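Local coordinates for protein inositol 2-dehydrogenase (Sinorhizobium meliloti, PDB 4HKT) that catalyses the NAD-dependent oxidation of myo-inositol to 2-keto-myo-inositol (scyllo-inosose), the first step of myo-inositol degradation, at residues C106-V109 against V110-K114; A131-K134 against A135-G139; P271-F275 against F276-Y280. All blocks are in the same frame, centred on the assembly; numbering follows the deposited sequence.

Interaction 1 (C106-V109 against V110-K114); sequences CLKV and VSDTK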
loop_
_atom_site.group_PDB
_atom_site.type_symbol
_atom_site.label_atom_id
_atom_site.label_comp_id
_atom_site.label_asym_id
_atom_site.label_seq_id
_atom_site.Cartn_x
_atom_site.Cartn_y
_atom_site.Cartn_z
ATOM N N CYS B 106 -3.738 -37.418 -28.105
ATOM C CA CYS B 106 -4.937 -36.609 -28.108
ATOM C C CYS B 106 -4.839 -35.385 -29.065
ATOM O O CYS B 106 -5.695 -35.175 -29.911
ATOM C CB CYS B 106 -5.204 -36.193 -26.669
ATOM S SG CYS B 106 -6.585 -35.104 -26.411
ATOM N N LEU B 107 -3.758 -34.624 -28.938
ATOM C CA LEU B 107 -3.498 -33.481 -29.811
ATOM C C LEU B 107 -3.398 -33.863 -31.295
ATOM O O LEU B 107 -3.790 -33.096 -32.145
ATOM C CB LEU B 107 -2.225 -32.753 -29.362
ATOM C CG LEU B 107 -2.258 -32.201 -27.916
ATOM C CD1 LEU B 107 -0.998 -31.415 -27.594
ATOM C CD2 LEU B 107 -3.513 -31.371 -27.632
ATOM N N LYS B 108 -2.914 -35.060 -31.601
ATOM C CA LYS B 108 -2.896 -35.534 -32.979
ATOM C C LYS B 108 -4.361 -35.697 -33.473
ATOM O O LYS B 108 -4.686 -35.260 -34.558
ATOM C CB LYS B 108 -2.081 -36.828 -33.097
ATOM C CG LYS B 108 -1.682 -37.198 -34.531
ATOM C CD LYS B 108 -1.215 -38.648 -34.648
ATOM C CE LYS B 108 -0.803 -39.027 -36.080
ATOM N NZ LYS B 108 -1.715 -38.463 -37.125
ATOM N N VAL B 109 -5.260 -36.236 -32.657
ATOM C CA VAL B 109 -6.644 -36.349 -33.062
ATOM C C VAL B 109 -7.234 -34.948 -33.254
ATOM O O VAL B 109 -7.963 -34.703 -34.237
ATOM C CB VAL B 109 -7.480 -37.151 -32.054
ATOM C CG1 VAL B 109 -8.953 -37.112 -32.432
ATOM C CG2 VAL B 109 -6.955 -38.589 -31.925
ATOM N N VAL B 110 -6.932 -34.036 -32.337
ATOM C CA VAL B 110 -7.428 -32.658 -32.429
ATOM C C VAL B 110 -6.929 -31.973 -33.712
ATOM O O VAL B 110 -7.702 -31.278 -34.379
ATOM C CB VAL B 110 -7.014 -31.842 -31.175
ATOM C CG1 VAL B 110 -7.115 -30.330 -31.424
ATOM C CG2 VAL B 110 -7.860 -32.264 -29.965
ATOM N N SER B 111 -5.655 -32.168 -34.042
ATOM C CA SER B 111 -5.094 -31.637 -35.278
ATOM C C SER B 111 -5.712 -32.290 -36.544
ATOM O O SER B 111 -6.083 -31.590 -37.487
ATOM C CB SER B 111 -3.579 -31.810 -35.281
ATOM O OG SER B 111 -3.058 -31.312 -36.487
ATOM N N ASP B 112 -5.855 -33.622 -36.547
ATOM C CA ASP B 112 -6.442 -34.322 -37.698
ATOM C C ASP B 112 -7.895 -33.915 -37.992
ATOM O O ASP B 112 -8.290 -33.885 -39.155
ATOM C CB ASP B 112 -6.338 -35.846 -37.541
ATOM C CG ASP B 112 -4.919 -36.359 -37.719
ATOM O OD1 ASP B 112 -4.036 -35.622 -38.180
ATOM O OD2 ASP B 112 -4.672 -37.521 -37.363
ATOM N N THR B 113 -8.683 -33.605 -36.965
ATOM C CA THR B 113 -10.087 -33.241 -37.140
ATOM C C THR B 113 -10.311 -31.738 -37.233
ATOM O O THR B 113 -11.462 -31.276 -37.303
ATOM C CB THR B 113 -10.969 -33.792 -36.003
ATOM O OG1 THR B 113 -10.579 -33.218 -34.741
ATOM C CG2 THR B 113 -10.842 -35.302 -35.931
ATOM N N LYS B 114 -9.230 -30.978 -37.180
ATOM C CA LYS B 114 -9.304 -29.501 -37.155
ATOM C C LYS B 114 -10.244 -28.986 -36.084
ATOM O O LYS B 114 -10.997 -28.005 -36.279
ATOM C CB LYS B 114 -9.693 -28.979 -38.552
ATOM C CG LYS B 114 -8.590 -29.219 -39.575
ATOM C CD LYS B 114 -9.125 -29.522 -40.975
ATOM C CE LYS B 114 -9.088 -28.316 -41.905
ATOM N NZ LYS B 114 -7.784 -28.199 -42.625
#
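Lys108 and Asp112, one helical turn apart, meet in a salt bridge, their side chains passing each other at a slant. The lysine chain leaves with CG anti to the backbone N (chi1 -164°), runs extended, and bends at its last torsion, which brings the ammonium back over the following turn. Lys108 NZ then lies 3.1 Å from Asp112 OD2 and meets it through the syn lone pair, the one on the side of OD1. Both residues are exposed, so the pair is a surface bridge; it runs beside the backbone bond of the same two residues, Asp112 N to Lys108 O at 2.8 Å.

Thr113 is oriented differently, turned back onto the backbone. A chi1 of 63° sets Thr113 OG1 between its own N and carbonyl carbon, from where it donates to Val109 O at 3.1 Å. The same oxygen, Val109 O, accepts from Thr113 N at 3.0 Å, and the two donors approach from opposite faces of the carbonyl plane. One acceptor thus takes two hydrogen bonds where the helix is ending. Lys114 follows with positive phi, and its N bonds to Ser111 O, closing a Schellman motif. The regular ladder upstream is intact, with Val110 N bonded to Cys106 O and Ser111 N to Leu107 O.

The segments form the C-terminal part of helix 100-112, the crossover of the beta-alpha-beta unit between strands 89-93 and 117-120 in the Rossmann domain. Cys106 and Val110 rest on Ile80, Val109 on Glu81 and Thr113 on Ala84, so this face of the helix packs against helix 76-85, while Leu107 touches Ile96 in a loop.

Interaction 2 (A131-K134 against A135-G139); sequences AVRK and AIDDG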
loop_
_atom_site.group_PDB
_atom_site.type_symbol
_atom_site.label_atom_id
_atom_site.label_comp_id
_atom_site.label_asym_id
_atom_site.label_seq_id
_atom_site.Cartn_x
_atom_site.Cartn_y
_atom_site.Cartn_z
ATOM N N ALA B 131 -2.782 -7.495 -17.645
ATOM C CA ALA B 131 -2.184 -6.165 -17.657
ATOM C C ALA B 131 -0.668 -6.216 -17.374
ATOM O O ALA B 131 0.101 -5.396 -17.884
ATOM C CB ALA B 131 -2.897 -5.251 -16.661
ATOM N N VAL B 132 -0.217 -7.208 -16.600
ATOM C CA VAL B 132 1.224 -7.400 -16.432
ATOM C C VAL B 132 1.816 -7.748 -17.779
ATOM O O VAL B 132 2.773 -7.124 -18.231
ATOM C CB VAL B 132 1.541 -8.470 -15.374
ATOM C CG1 VAL B 132 3.026 -8.823 -15.418
ATOM C CG2 VAL B 132 1.130 -8.037 -13.982
ATOM N N ARG B 133 1.225 -8.734 -18.450
ATOM C CA ARG B 133 1.719 -9.153 -19.742
ATOM C C ARG B 133 1.695 -8.005 -20.814
ATOM O O ARG B 133 2.653 -7.834 -21.586
ATOM C CB ARG B 133 0.913 -10.351 -20.207
ATOM C CG ARG B 133 1.217 -10.793 -21.613
ATOM C CD ARG B 133 2.549 -11.505 -21.658
ATOM N NE ARG B 133 3.419 -10.979 -22.685
ATOM C CZ ARG B 133 4.751 -11.142 -22.722
ATOM N NH1 ARG B 133 5.397 -11.873 -21.810
ATOM N NH2 ARG B 133 5.444 -10.581 -23.704
ATOM N N LYS B 134 0.606 -7.253 -20.837
ATOM C CA LYS B 134 0.461 -6.087 -21.723
ATOM C C LYS B 134 1.552 -5.024 -21.468
ATOM O O LYS B 134 2.123 -4.427 -22.397
ATOM C CB LYS B 134 -0.951 -5.495 -21.563
ATOM C CG LYS B 134 -1.171 -4.199 -22.347
ATOM C CD LYS B 134 -2.653 -3.810 -22.481
ATOM C CE LYS B 134 -2.918 -3.147 -23.840
ATOM N NZ LYS B 134 -2.059 -1.938 -24.030
ATOM N N ALA B 135 1.862 -4.787 -20.202
ATOM C CA ALA B 135 2.934 -3.867 -19.861
ATOM C C ALA B 135 4.248 -4.357 -20.419
ATOM O O ALA B 135 5.032 -3.553 -20.951
ATOM C CB ALA B 135 3.012 -3.652 -18.359
ATOM N N ILE B 136 4.491 -5.676 -20.339
ATOM C CA ILE B 136 5.691 -6.255 -20.905
ATOM C C ILE B 136 5.699 -6.151 -22.442
ATOM O O ILE B 136 6.697 -5.767 -23.046
ATOM C CB ILE B 136 5.868 -7.758 -20.504
ATOM C CG1 ILE B 136 6.002 -7.914 -18.979
ATOM C CG2 ILE B 136 7.094 -8.287 -21.208
ATOM C CD1 ILE B 136 5.862 -9.341 -18.456
ATOM N N ASP B 137 4.581 -6.494 -23.053
ATOM C CA ASP B 137 4.356 -6.306 -24.502
ATOM C C ASP B 137 4.562 -4.860 -24.963
ATOM O O ASP B 137 5.136 -4.616 -26.017
ATOM C CB ASP B 137 2.913 -6.678 -24.854
ATOM C CG ASP B 137 2.663 -8.170 -24.845
ATOM O OD1 ASP B 137 3.624 -8.963 -24.765
ATOM O OD2 ASP B 137 1.483 -8.533 -24.933
ATOM N N ASP B 138 4.069 -3.913 -24.179
ATOM C CA ASP B 138 4.276 -2.506 -24.459
ATOM C C ASP B 138 5.696 -1.979 -24.216
ATOM O O ASP B 138 5.961 -0.813 -24.476
ATOM C CB ASP B 138 3.247 -1.662 -23.723
ATOM C CG ASP B 138 1.859 -1.876 -24.255
ATOM O OD1 ASP B 138 1.736 -2.358 -25.388
ATOM O OD2 ASP B 138 0.890 -1.611 -23.549
ATOM N N GLY B 139 6.621 -2.821 -23.768
ATOM C CA GLY B 139 8.009 -2.386 -23.596
ATOM C C GLY B 139 8.271 -1.629 -22.292
ATOM O O GLY B 139 9.352 -1.089 -22.099
#
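Arg133 and Asp137 form the first of two consecutive salt bridges here, each spanning four residues. The guanidinium approaches side-on with NE and NH2, yet both nitrogens converge on one oxygen: Asp137 OD1 lies 2.9 Å from Arg133 NE and 2.7 Å from Arg133 NH2. That oxygen is close to the guanidinium plane, at its edge. The carboxylate is turned 56° against this plane, so NE meets OD1 from above the carboxylate while NH2 comes nearly along its C-O axis. In the second bridge Lys134 NZ reaches Asp138 OD2 at 3.0 Å through the syn lone pair. Bends at chi3 and chi4 fold the lysine chain over the aspartate, and Lys134 CG also lies 3.5 Å from Asp138 OD2.

Van der Waals contacts involve another flank. With a chi1 of -62°, Ile136 turns its CG2 branch over one face of the Arg133 guanidinium, 3.8 Å from NH2, and the two side chains cross at about a right angle. The apolar pair is on its other branch, where Ile136 CD1 lies alongside Val132 CG1 at 4.2 Å, both side chains pointing the same way. These two residues pack on Val249 of strand 248-251, and Val132 also meets Ile259 of the second subunit, where Ala135 touches Ile261.

Backbone bonds complete the set. Asp137 N to Arg133 O is nearly straight (172°), and Asp138 N to Lys134 O is short at 2.7 Å. Gly139 N then returns to Ile136 O.

With its positive phi, Gly139 ends helix 127-137 in a Schellman motif, and its backbone angles would jam a CB against the preceding carbonyl oxygen, which calls for glycine. The whole is a helix C-terminus with a charged outer side and an apolar side laid against the sheet of the C-terminal domain.

Interaction 3 (P271-F275 against F276-Y280); sequences PLHDF and FMTRY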
loop_
_atom_site.group_PDB
_atom_site.type_symbol
_atom_site.label_atom_id
_atom_site.label_comp_id
_atom_site.label_asym_id
_atom_site.label_seq_id
_atom_site.Cartn_x
_atom_site.Cartn_y
_atom_site.Cartn_z
ATOM N N PRO B 271 -8.156 -10.734 4.927
ATOM C CA PRO B 271 -7.449 -11.773 4.196
ATOM C C PRO B 271 -7.866 -11.821 2.743
ATOM O O PRO B 271 -8.751 -11.067 2.286
ATOM C CB PRO B 271 -7.848 -13.067 4.953
ATOM C CG PRO B 271 -9.181 -12.735 5.557
ATOM C CD PRO B 271 -9.007 -11.301 5.994
ATOM N N LEU B 272 -7.223 -12.704 1.998
ATOM C CA LEU B 272 -7.458 -12.833 0.571
ATOM C C LEU B 272 -8.731 -13.650 0.288
ATOM O O LEU B 272 -9.433 -14.110 1.224
ATOM C CB LEU B 272 -6.256 -13.550 -0.042
ATOM C CG LEU B 272 -4.912 -12.906 0.354
ATOM C CD1 LEU B 272 -3.731 -13.666 -0.245
ATOM C CD2 LEU B 272 -4.881 -11.445 -0.048
ATOM N N HIS B 273 -8.991 -13.866 -0.996
ATOM C CA HIS B 273 -10.040 -14.761 -1.421
ATOM C C HIS B 273 -9.789 -16.162 -0.884
ATOM O O HIS B 273 -8.619 -16.612 -0.778
ATOM C CB HIS B 273 -10.096 -14.833 -2.951
ATOM C CG HIS B 273 -10.604 -13.589 -3.624
ATOM N ND1 HIS B 273 -11.950 -13.359 -3.856
ATOM C CD2 HIS B 273 -9.946 -12.542 -4.170
ATOM C CE1 HIS B 273 -12.090 -12.221 -4.511
ATOM N NE2 HIS B 273 -10.889 -11.708 -4.712
ATOM N N ASP B 274 -10.861 -16.878 -0.547
ATOM C CA ASP B 274 -10.709 -18.255 -0.105
ATOM C C ASP B 274 -10.018 -19.053 -1.178
ATOM O O ASP B 274 -8.944 -19.598 -0.919
ATOM C CB ASP B 274 -12.044 -18.920 0.243
ATOM C CG ASP B 274 -12.684 -18.316 1.483
ATOM O OD1 ASP B 274 -11.947 -17.800 2.342
ATOM O OD2 ASP B 274 -13.919 -18.337 1.570
ATOM N N PHE B 275 -10.610 -19.120 -2.377
ATOM C CA PHE B 275 -10.031 -19.982 -3.439
ATOM C C PHE B 275 -10.367 -19.459 -4.851
ATOM O O PHE B 275 -10.706 -18.284 -5.018
ATOM C CB PHE B 275 -10.454 -21.451 -3.218
ATOM C CG PHE B 275 -9.435 -22.501 -3.675
ATOM C CD1 PHE B 275 -8.142 -22.169 -4.128
ATOM C CD2 PHE B 275 -9.789 -23.848 -3.645
ATOM C CE1 PHE B 275 -7.249 -23.166 -4.547
ATOM C CE2 PHE B 275 -8.899 -24.839 -4.046
ATOM C CZ PHE B 275 -7.632 -24.501 -4.498
ATOM N N PHE B 276 -10.220 -20.301 -5.867
ATOM C CA PHE B 276 -10.336 -19.844 -7.238
ATOM C C PHE B 276 -11.750 -19.365 -7.571
ATOM O O PHE B 276 -11.920 -18.503 -8.435
ATOM C CB PHE B 276 -9.876 -20.945 -8.212
ATOM C CG PHE B 276 -10.680 -22.217 -8.125
ATOM C CD1 PHE B 276 -11.986 -22.279 -8.646
ATOM C CD2 PHE B 276 -10.148 -23.360 -7.504
ATOM C CE1 PHE B 276 -12.728 -23.445 -8.543
ATOM C CE2 PHE B 276 -10.893 -24.532 -7.414
ATOM C CZ PHE B 276 -12.178 -24.574 -7.935
HETATM N N MSE B 277 -12.744 -19.903 -6.857
HETATM C CA MSE B 277 -14.152 -19.619 -7.113
HETATM C C MSE B 277 -14.389 -18.140 -7.163
HETATM O O MSE B 277 -15.029 -17.657 -8.090
HETATM C CB MSE B 277 -15.100 -20.235 -6.072
HETATM C CG MSE B 277 -15.136 -21.775 -6.090
HETATM SE SE MSE B 277 -13.590 -22.619 -5.179
HETATM C CE MSE B 277 -13.998 -22.051 -3.320
ATOM N N THR B 278 -13.908 -17.396 -6.177
ATOM C CA THR B 278 -14.122 -15.957 -6.214
ATOM C C THR B 278 -12.925 -15.182 -6.708
ATOM O O THR B 278 -13.106 -14.102 -7.227
ATOM C CB THR B 278 -14.605 -15.338 -4.896
ATOM O OG1 THR B 278 -13.735 -15.704 -3.837
ATOM C CG2 THR B 278 -16.053 -15.749 -4.581
ATOM N N ARG B 279 -11.707 -15.697 -6.559
ATOM C CA ARG B 279 -10.534 -14.938 -7.028
ATOM C C ARG B 279 -10.597 -14.724 -8.541
ATOM O O ARG B 279 -10.238 -13.637 -9.047
ATOM C CB ARG B 279 -9.173 -15.618 -6.638
ATOM C CG ARG B 279 -7.955 -15.088 -7.426
ATOM C CD ARG B 279 -7.519 -13.693 -6.993
ATOM N NE ARG B 279 -6.367 -13.127 -7.708
ATOM C CZ ARG B 279 -6.401 -12.603 -8.937
ATOM N NH1 ARG B 279 -7.538 -12.556 -9.620
ATOM N NH2 ARG B 279 -5.306 -12.105 -9.491
ATOM N N TYR B 280 -11.054 -15.732 -9.270
ATOM C CA TYR B 280 -10.949 -15.689 -10.728
ATOM C C TYR B 280 -12.257 -15.506 -11.531
ATOM O O TYR B 280 -12.289 -15.761 -12.739
ATOM C CB TYR B 280 -10.163 -16.919 -11.201
ATOM C CG TYR B 280 -8.668 -16.816 -10.843
ATOM C CD1 TYR B 280 -7.889 -15.784 -11.338
ATOM C CD2 TYR B 280 -8.050 -17.781 -10.036
ATOM C CE1 TYR B 280 -6.539 -15.672 -11.013
ATOM C CE2 TYR B 280 -6.696 -17.703 -9.719
ATOM C CZ TYR B 280 -5.949 -16.646 -10.201
ATOM O OH TYR B 280 -4.621 -16.544 -9.882
HETATM O O HOH W 1 -13.564 -15.576 -0.937
#
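Phe275 O accepts from Arg279 N at 3.2 Å, closing the first turn of the short helix 276-279. Phe275 is its N-cap residue; the chain before it has no regular structure, and His273 comes back to within 5.6 Å of Arg279, CA to CA.

His273 uses both an edge and a face. At the edge, His273 ND1 and Thr278 OG1 are joined by a hydrogen bond of 2.9 Å. Over one face sits Arg279 CA, 3.7 Å from the ring centroid and only 10° off the normal, a CH-pi contact. A water bridges Thr278 OG1 to Asp274 N, so the hydroxyl, held between its own N and carbonyl carbon by a chi1 of 53°, has two partners.

The aromatic pair meets obliquely: the Phe275 and Phe276 rings have centroids 4.9 Å apart and planes at 48°, with Phe276 CD2 over the Phe275 face. Selenomethionine Met277 sets CE 3.6 Å from Phe275 CB, and its SE makes an oblique Met-aromatic contact with that ring.

Were His273 replaced by an alanine, Thr278 OG1 would probably lose its ring partner and a gap would open beneath Arg279 CA.

Arg279 directs its guanidinium away, into a salt bridge with Asp126, while Phe275 and Met277 touch Arg13. The histidine's polar edge and flat face together thus tie the loop to the helix start without any charge pairing between the two segments.

In the fold
Along the chain the three contacts come in series, and none nests in or crosses another; each is local and closes no long loop. Interaction 1 lies late in the Rossmann domain, on the last crossover helix before strand 117-120. Interaction 2 follows on helix 127-137, which packs on strands 237-244 and 248-251 of the C-terminal domain. Interaction 3 comes after the small two-stranded sheet, at the start of helix 276-279, and touches both helix 13-24 and helix 127-137, bridging the two parts of the fold. Interactions 1 and 3 lie on opposite sides of the chain's centre, whereas the nearest atoms of interactions 2 and 3 are about 9 Å apart.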